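Local coordinates for alpha-1,3-glucanase (Streptomyces thermodiastaticus, PDB 7C7D), which probably hydrolyses internal alpha-1,3-glucosidic linkages of alpha-1,3-glucan, as a thermostable glycosidase of family GH87, at residues T142-Y147 / E296-V301; P305-N310 / V327-W332. All blocks are in the same frame, centred on the assembly; numbering follows the deposited sequence.

Contact 1: T142-Y147 / E296-V301; sequences TSKYSY and EVTERV
Glu296 OE1 is gripped by two donors that reach it from opposite faces of the carboxylate plane. Tyr145 OH donates to Glu296 OE1 over 2.6 Å from the syn side, and Lys144 NZ closes a salt bridge of 2.9 Å with the same OE1 from above the plane. The glutamate chain bends at chi2 (-67°), which brings the carboxylate to the ring edge at the phenol end. Lys144 runs fully extended, its CG lying over the centre of the Tyr145 ring before the ammonium meets the acid. A phenylalanine in place of Tyr145 would probably take one of the two donors from Glu296 OE1, leaving the carboxylate freer to turn. Farther along, Thr298 CG2 packs 3.9 Å from Lys144 CG and 3.2 Å from Lys144 O. A water lies between Lys144 O and Thr298 O, within hydrogen-bonding distance of each, and links the two backbones. Within segment 142-147, Thr142 OG1 accepts from Lys144 N (3.0 Å). His326 stacks on the Tyr145 ring. The contact is a surface seam between domains: an ST turn at the end of strand 133-142 of the N-terminal beta domain, overlapping a type I beta turn from Ser143 to Ser146, rests on a loop of the pectate lyase-like parallel beta-helix.

Contact 2: P305-N310 / V327-W332; sequences PDNFVN and VKVGLW
The segments 305-310 and 327-332 run parallel and in step, Val309 bridging with Leu331 and Asn310 with Trp332, while Val309 N donates to Gly330 O (3.0 Å) and Val309 O accepts from Trp332 N (2.9 Å). Ahead of the strands, Lys328 N donates almost straight (173°) to Asp306 O over 2.8 Å. Asn307 then substitutes a side chain for main chain: with CG anti to its carbonyl carbon (chi1 -58°), the amide lies alongside Val329, and OD1 accepts from Val329 N at 2.9 Å, the donor standing above the carbonyl plane. Its other end is held too, because Asn307 ND2 donates to Asn310 OD1, near its own amide plane, and to a water shared with Lys328 NZ. Both amide atoms are thus used, which fixes the amide's rotation. Asn310 lies beside Trp332 with amide and ring planes only 15° apart, and its OD1 comes within 3.1 Å of Trp332 CE3. Among the apolar side chains, Phe308 runs alongside Leu331, CD2 to CG 3.9 Å, with Leu331 CD1 at the ring edge and Val309 CG2 over one face. Lys328 NZ also bonds to Ser304 O. These are successive coils of the right-handed parallel beta-helix: strand 309-311 lies between 277-279, which receives Asn310 ND2 at Asp278, and 331-333, followed by 355-357.

Contact 2 is largely buried within the beta-helix and joins neighbouring coils by main-chain bonds, an asparagine amide and apolar packing; contact 1 is a surface junction between two domains, made by a charge pair, a phenol and a bridging water. They share the loop that leads from strand 292-294 to strand 309-311: segment 296-301 receives the N-terminal domain, and 305-310 begins the next coil. Their centres lie about 14 Å apart, yet they touch. Val297, turned from segment 142-147, packs its CG2 and CG1 against Val327 and Lys328, and Lys328 NZ probably bonds to Val301 O, so the loop that meets the N-terminal domain packs directly on the residues of contact 2.

Contact 1: T142-Y147 / E296-V301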
ATOM      1  N   THR A 142      -1.286  17.544  11.448  1.00 13.10           N
ATOM      2  CA  THR A 142      -0.957  17.091  12.789  1.00 13.77           C
ATOM      3  C   THR A 142       0.093  15.996  12.734  1.00 13.63           C
ATOM      4  O   THR A 142       0.302  15.348  11.705  1.00 13.50           O
ATOM      5  CB  THR A 142      -2.198  16.595  13.540  1.00 14.49           C
ATOM      6  OG1 THR A 142      -1.829  16.237  14.877  1.00 15.32           O
ATOM      7  CG2 THR A 142      -2.811  15.386  12.836  1.00 15.96           C
ATOM      8  N   SER A 143       0.754  15.808  13.878  1.00 14.16           N
ATOM      9  CA  SER A 143       1.672  14.704  14.115  1.00 14.08           C
ATOM     10  C   SER A 143       1.022  13.573  14.897  1.00 13.86           C
ATOM     11  O   SER A 143       1.679  12.555  15.149  1.00 13.93           O
ATOM     12  CB  SER A 143       2.915  15.194  14.863  1.00 14.20           C
ATOM     13  OG  SER A 143       2.547  15.805  16.094  1.00 15.74           O
ATOM     14  N   LYS A 144      -0.261  13.714  15.245  1.00 13.16           N
ATOM     15  CA  LYS A 144      -0.929  12.763  16.127  1.00 13.87           C
ATOM     16  C   LYS A 144      -0.861  11.338  15.592  1.00 13.33           C
ATOM     17  O   LYS A 144      -0.669  10.392  16.363  1.00 15.81           O
ATOM     18  CB  LYS A 144      -2.384  13.192  16.333  1.00 16.60           C
ATOM     19  CG  LYS A 144      -3.222  12.153  17.063  1.00 18.94           C
ATOM     20  CD  LYS A 144      -4.655  12.605  17.249  1.00 21.82           C
ATOM     21  CE  LYS A 144      -5.433  11.564  18.040  1.00 24.34           C
ATOM     22  NZ  LYS A 144      -6.849  11.948  18.243  1.00 26.94           N
ATOM     23  N   TYR A 145      -1.015  11.162  14.281  1.00 13.50           N
ATOM     24  CA  TYR A 145      -1.083   9.839  13.674  1.00 13.84           C
ATOM     25  C   TYR A 145       0.263   9.361  13.161  1.00 13.47           C
ATOM     26  O   TYR A 145       0.330   8.305  12.519  1.00 16.41           O
ATOM     27  CB  TYR A 145      -2.124   9.824  12.551  1.00 14.53           C
ATOM     28  CG  TYR A 145      -3.429  10.425  12.988  1.00 14.09           C
ATOM     29  CD1 TYR A 145      -4.301   9.714  13.798  1.00 14.36           C
ATOM     30  CD2 TYR A 145      -3.784  11.712  12.614  1.00 15.24           C
ATOM     31  CE1 TYR A 145      -5.494  10.266  14.217  1.00 15.54           C
ATOM     32  CE2 TYR A 145      -4.974  12.276  13.025  1.00 16.04           C
ATOM     33  CZ  TYR A 145      -5.825  11.550  13.829  1.00 15.87           C
ATOM     34  OH  TYR A 145      -7.012  12.114  14.233  1.00 18.57           O
ATOM     35  N   SER A 146       1.327  10.110  13.431  1.00 12.97           N
ATOM     36  CA  SER A 146       2.649   9.888  12.873  1.00 12.41           C
ATOM     37  C   SER A 146       3.642   9.573  13.986  1.00 13.39           C
ATOM     38  O   SER A 146       3.332   9.685  15.175  1.00 15.05           O
ATOM     39  CB  SER A 146       3.105  11.128  12.093  1.00 13.11           C
ATOM     40  OG  SER A 146       2.226  11.403  11.010  1.00 13.57           O
ATOM     41  N   TYR A 147       4.854   9.176  13.580  1.00 13.49           N
ATOM     42  CA  TYR A 147       5.963   8.881  14.487  1.00 13.57           C
ATOM     43  C   TYR A 147       5.678   7.632  15.312  1.00 14.40           C
ATOM     44  O   TYR A 147       5.359   7.701  16.509  1.00 17.90           O
ATOM     45  CB  TYR A 147       6.333  10.090  15.359  1.00 14.98           C
ATOM     46  CG  TYR A 147       6.667  11.309  14.533  1.00 14.61           C
ATOM     47  CD1 TYR A 147       7.949  11.509  14.040  1.00 15.85           C
ATOM     48  CD2 TYR A 147       5.695  12.248  14.226  1.00 14.94           C
ATOM     49  CE1 TYR A 147       8.256  12.623  13.265  1.00 16.45           C
ATOM     50  CE2 TYR A 147       5.988  13.356  13.452  1.00 14.93           C
ATOM     51  CZ  TYR A 147       7.269  13.544  12.986  1.00 14.82           C
ATOM     52  OH  TYR A 147       7.570  14.638  12.215  1.00 17.37           O
ATOM     53  N   GLU A 296      -8.705   6.527  14.863  1.00 13.39           N
ATOM     54  CA  GLU A 296      -7.833   7.371  15.671  1.00 14.37           C
ATOM     55  C   GLU A 296      -6.603   6.587  16.105  1.00 14.67           C
ATOM     56  O   GLU A 296      -6.021   6.856  17.156  1.00 16.41           O
ATOM     57  CB  GLU A 296      -8.576   7.958  16.871  1.00 16.80           C
ATOM     58  CG  GLU A 296      -9.734   8.861  16.480  1.00 17.92           C
ATOM     59  CD  GLU A 296      -9.292  10.148  15.791  1.00 19.03           C
ATOM     60  OE1 GLU A 296      -8.168  10.619  16.066  1.00 20.52           O
ATOM     61  OE2 GLU A 296     -10.068  10.692  14.974  1.00 20.27           O
ATOM     62  N   VAL A 297      -6.191   5.621  15.293  1.00 13.13           N
ATOM     63  CA  VAL A 297      -5.081   4.747  15.649  1.00 12.94           C
ATOM     64  C   VAL A 297      -3.773   5.497  15.438  1.00 14.05           C
ATOM     65  O   VAL A 297      -3.520   6.048  14.356  1.00 15.36           O
ATOM     66  CB  VAL A 297      -5.131   3.452  14.822  1.00 12.77           C
ATOM     67  CG1 VAL A 297      -3.920   2.588  15.119  1.00 14.03           C
ATOM     68  CG2 VAL A 297      -6.424   2.695  15.112  1.00 13.17           C
ATOM     69  N   THR A 298      -2.948   5.542  16.481  1.00 14.68           N
ATOM     70  CA  THR A 298      -1.681   6.257  16.438  1.00 17.06           C
ATOM     71  C   THR A 298      -0.496   5.348  16.719  1.00 17.69           C
ATOM     72  O   THR A 298       0.645   5.823  16.764  1.00 19.81           O
ATOM     73  CB  THR A 298      -1.686   7.422  17.436  1.00 20.27           C
ATOM     74  OG1 THR A 298      -1.653   6.891  18.762  1.00 22.45           O
ATOM     75  CG2 THR A 298      -2.945   8.267  17.278  1.00 21.49           C
ATOM     76  N   GLU A 299      -0.729   4.055  16.901  1.00 16.33           N
ATOM     77  CA  GLU A 299       0.332   3.127  17.242  1.00 17.17           C
ATOM     78  C   GLU A 299      -0.002   1.788  16.610  1.00 15.57           C
ATOM     79  O   GLU A 299      -1.086   1.593  16.062  1.00 15.05           O
ATOM     80  CB  GLU A 299       0.460   2.980  18.754  1.00 22.67           C
ATOM     81  CG  GLU A 299      -0.815   2.505  19.396  1.00 29.33           C
ATOM     82  CD  GLU A 299      -0.901   2.869  20.854  1.00 34.49           C
ATOM     83  OE1 GLU A 299       0.156   2.971  21.514  1.00 36.28           O
ATOM     84  OE2 GLU A 299      -2.032   3.061  21.334  1.00 37.61           O
ATOM     85  N   ARG A 300       0.938   0.858  16.707  1.00 15.75           N
ATOM     86  CA  ARG A 300       0.743  -0.497  16.213  1.00 15.88           C
ATOM     87  C   ARG A 300       0.736  -1.443  17.406  1.00 16.04           C
ATOM     88  O   ARG A 300       1.786  -1.704  18.005  1.00 17.80           O
ATOM     89  CB  ARG A 300       1.827  -0.871  15.209  1.00 16.32           C
ATOM     90  CG  ARG A 300       1.618  -2.236  14.621  1.00 17.29           C
ATOM     91  CD  ARG A 300       2.709  -2.554  13.659  1.00 18.49           C
ATOM     92  NE  ARG A 300       2.588  -3.914  13.170  1.00 19.34           N
ATOM     93  CZ  ARG A 300       3.226  -4.362  12.098  1.00 20.13           C
ATOM     94  NH1 ARG A 300       4.025  -3.551  11.419  1.00 19.69           N
ATOM     95  NH2 ARG A 300       3.060  -5.615  11.711  1.00 22.67           N
ATOM     96  N   VAL A 301      -0.446  -1.935  17.757  1.00 16.38           N
ATOM     97  CA  VAL A 301      -0.631  -2.922  18.814  1.00 18.28           C
ATOM     98  C   VAL A 301      -1.044  -4.214  18.120  1.00 17.70           C
ATOM     99  O   VAL A 301      -2.202  -4.376  17.716  1.00 17.27           O
ATOM    100  CB  VAL A 301      -1.679  -2.475  19.841  1.00 21.64           C
ATOM    101  CG1 VAL A 301      -1.769  -3.478  20.990  1.00 22.15           C
ATOM    102  CG2 VAL A 301      -1.353  -1.083  20.372  1.00 23.70           C
TER
HETATM  103  O   HOH W   1       1.448   8.712  17.394  1.00 41.56           O

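Contact 2: P305-N310 / V327-W332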
ATOM      1  N   PRO A 305      -7.362  -5.634  17.520  1.00 14.49           N
ATOM      2  CA  PRO A 305      -7.974  -5.594  16.178  1.00 14.10           C
ATOM      3  C   PRO A 305      -8.442  -4.191  15.802  1.00 12.65           C
ATOM      4  O   PRO A 305      -9.617  -3.955  15.545  1.00 13.65           O
ATOM      5  CB  PRO A 305      -9.146  -6.570  16.335  1.00 15.60           C
ATOM      6  CG  PRO A 305      -9.575  -6.375  17.765  1.00 16.15           C
ATOM      7  CD  PRO A 305      -8.281  -6.199  18.529  1.00 15.51           C
ATOM      8  N   ASP A 306      -7.499  -3.249  15.749  1.00 12.65           N
ATOM      9  CA  ASP A 306      -7.818  -1.831  15.566  1.00 12.49           C
ATOM     10  C   ASP A 306      -7.987  -1.495  14.086  1.00 12.31           C
ATOM     11  O   ASP A 306      -7.330  -0.607  13.545  1.00 12.79           O
ATOM     12  CB  ASP A 306      -6.725  -0.954  16.166  1.00 14.61           C
ATOM     13  CG  ASP A 306      -6.431  -1.275  17.604  1.00 16.02           C
ATOM     14  OD1 ASP A 306      -7.372  -1.640  18.346  1.00 17.94           O
ATOM     15  OD2 ASP A 306      -5.249  -1.143  17.995  1.00 18.29           O
ATOM     16  N   ASN A 307      -8.917  -2.199  13.455  1.00 11.64           N
ATOM     17  CA  ASN A 307      -8.960  -2.316  12.006  1.00 11.50           C
ATOM     18  C   ASN A 307     -10.306  -1.854  11.461  1.00 11.71           C
ATOM     19  O   ASN A 307     -11.289  -1.732  12.193  1.00 13.11           O
ATOM     20  CB  ASN A 307      -8.713  -3.776  11.619  1.00 11.64           C
ATOM     21  CG  ASN A 307      -7.382  -4.286  12.142  1.00 11.36           C
ATOM     22  OD1 ASN A 307      -6.453  -3.506  12.323  1.00 12.08           O
ATOM     23  ND2 ASN A 307      -7.276  -5.590  12.375  1.00 12.79           N
ATOM     24  N   PHE A 308     -10.348  -1.589  10.151  1.00 11.39           N
ATOM     25  CA  PHE A 308     -11.625  -1.320   9.490  1.00 11.39           C
ATOM     26  C   PHE A 308     -12.441  -2.606   9.350  1.00 11.22           C
ATOM     27  O   PHE A 308     -13.579  -2.683   9.824  1.00 12.40           O
ATOM     28  CB  PHE A 308     -11.374  -0.582   8.164  1.00 11.86           C
ATOM     29  CG  PHE A 308     -12.422  -0.797   7.092  1.00 12.80           C
ATOM     30  CD1 PHE A 308     -13.757  -0.448   7.287  1.00 13.31           C
ATOM     31  CD2 PHE A 308     -12.056  -1.321   5.860  1.00 12.39           C
ATOM     32  CE1 PHE A 308     -14.705  -0.635   6.278  1.00 13.83           C
ATOM     33  CE2 PHE A 308     -12.991  -1.503   4.849  1.00 12.98           C
ATOM     34  CZ  PHE A 308     -14.313  -1.163   5.048  1.00 13.03           C
ATOM     35  N   VAL A 309     -11.861  -3.647   8.752  1.00 11.63           N
ATOM     36  CA  VAL A 309     -12.482  -4.968   8.710  1.00 11.65           C
ATOM     37  C   VAL A 309     -11.525  -5.966   9.341  1.00 11.57           C
ATOM     38  O   VAL A 309     -10.338  -6.001   8.999  1.00 12.05           O
ATOM     39  CB  VAL A 309     -12.838  -5.404   7.276  1.00 12.18           C
ATOM     40  CG1 VAL A 309     -13.290  -6.858   7.262  1.00 14.37           C
ATOM     41  CG2 VAL A 309     -13.917  -4.495   6.718  1.00 13.43           C
ATOM     42  N   ASN A 310     -12.043  -6.764  10.272  1.00 11.62           N
ATOM     43  CA  ASN A 310     -11.274  -7.801  10.945  1.00 11.99           C
ATOM     44  C   ASN A 310     -12.068  -9.090  10.853  1.00 12.13           C
ATOM     45  O   ASN A 310     -13.120  -9.216  11.483  1.00 14.03           O
ATOM     46  CB  ASN A 310     -11.049  -7.416  12.404  1.00 12.72           C
ATOM     47  CG  ASN A 310      -9.970  -8.234  13.056  1.00 12.93           C
ATOM     48  OD1 ASN A 310      -8.788  -8.014  12.807  1.00 14.44           O
ATOM     49  ND2 ASN A 310     -10.363  -9.169  13.915  1.00 13.96           N
ATOM     50  N   VAL A 327      -6.223   3.614  10.766  1.00 11.51           N
ATOM     51  CA  VAL A 327      -6.454   2.355  11.463  1.00 11.33           C
ATOM     52  C   VAL A 327      -5.131   1.601  11.522  1.00 11.13           C
ATOM     53  O   VAL A 327      -4.107   2.089  11.024  1.00 12.63           O
ATOM     54  CB  VAL A 327      -7.580   1.529  10.807  1.00 12.02           C
ATOM     55  CG1 VAL A 327      -8.906   2.252  10.948  1.00 12.30           C
ATOM     56  CG2 VAL A 327      -7.293   1.269   9.320  1.00 13.17           C
ATOM     57  N   LYS A 328      -5.129   0.419  12.139  1.00 11.31           N
ATOM     58  CA  LYS A 328      -3.918  -0.398  12.155  1.00 10.92           C
ATOM     59  C   LYS A 328      -3.784  -1.148  10.833  1.00 11.09           C
ATOM     60  O   LYS A 328      -2.862  -0.893  10.053  1.00 11.63           O
ATOM     61  CB  LYS A 328      -3.924  -1.353  13.354  1.00 12.33           C
ATOM     62  CG  LYS A 328      -2.630  -2.150  13.473  1.00 13.48           C
ATOM     63  CD  LYS A 328      -2.678  -3.204  14.554  1.00 15.50           C
ATOM     64  CE  LYS A 328      -3.605  -4.339  14.188  1.00 16.15           C
ATOM     65  NZ  LYS A 328      -3.368  -5.530  15.061  1.00 16.93           N
ATOM     66  N   VAL A 329      -4.707  -2.071  10.570  1.00 11.06           N
ATOM     67  CA  VAL A 329      -4.830  -2.737   9.279  1.00 11.31           C
ATOM     68  C   VAL A 329      -6.137  -2.287   8.645  1.00 11.52           C
ATOM     69  O   VAL A 329      -7.168  -2.206   9.321  1.00 12.07           O
ATOM     70  CB  VAL A 329      -4.786  -4.272   9.422  1.00 11.62           C
ATOM     71  CG1 VAL A 329      -4.979  -4.953   8.065  1.00 12.20           C
ATOM     72  CG2 VAL A 329      -3.477  -4.694  10.042  1.00 13.52           C
ATOM     73  N   GLY A 330      -6.103  -1.984   7.348  1.00 11.48           N
ATOM     74  CA  GLY A 330      -7.351  -1.687   6.670  1.00 11.48           C
ATOM     75  C   GLY A 330      -8.297  -2.874   6.672  1.00 10.66           C
ATOM     76  O   GLY A 330      -9.393  -2.809   7.238  1.00 12.04           O
ATOM     77  N   LEU A 331      -7.886  -3.976   6.052  1.00 10.94           N
ATOM     78  CA  LEU A 331      -8.683  -5.199   6.017  1.00 11.14           C
ATOM     79  C   LEU A 331      -7.783  -6.363   6.392  1.00 10.92           C
ATOM     80  O   LEU A 331      -6.878  -6.727   5.631  1.00 11.53           O
ATOM     81  CB  LEU A 331      -9.326  -5.430   4.648  1.00 12.11           C
ATOM     82  CG  LEU A 331     -10.333  -4.381   4.160  1.00 12.87           C
ATOM     83  CD1 LEU A 331      -9.652  -3.236   3.408  1.00 13.17           C
ATOM     84  CD2 LEU A 331     -11.400  -5.025   3.281  1.00 14.85           C
ATOM     85  N   TRP A 332      -8.020  -6.920   7.572  1.00 10.74           N
ATOM     86  CA  TRP A 332      -7.337  -8.118   8.029  1.00 11.24           C
ATOM     87  C   TRP A 332      -8.344  -9.240   7.843  1.00 11.57           C
ATOM     88  O   TRP A 332      -9.295  -9.364   8.616  1.00 13.01           O
ATOM     89  CB  TRP A 332      -6.934  -7.944   9.487  1.00 13.89           C
ATOM     90  CG  TRP A 332      -6.127  -9.074   9.964  1.00 19.18           C
ATOM     91  CD1 TRP A 332      -4.811  -9.297   9.703  1.00 22.66           C
ATOM     92  CD2 TRP A 332      -6.582 -10.178  10.747  1.00 21.86           C
ATOM     93  NE1 TRP A 332      -4.409 -10.464  10.295  1.00 26.81           N
ATOM     94  CE2 TRP A 332      -5.479 -11.024  10.946  1.00 26.81           C
ATOM     95  CE3 TRP A 332      -7.815 -10.527  11.309  1.00 23.85           C
ATOM     96  CZ2 TRP A 332      -5.565 -12.199  11.688  1.00 29.78           C
ATOM     97  CZ3 TRP A 332      -7.900 -11.687  12.050  1.00 27.56           C
ATOM     98  CH2 TRP A 332      -6.782 -12.511  12.234  1.00 30.29           C
TER
HETATM   99  O   HOH W   2      -4.962  -7.261  13.345  1.00 28.81           O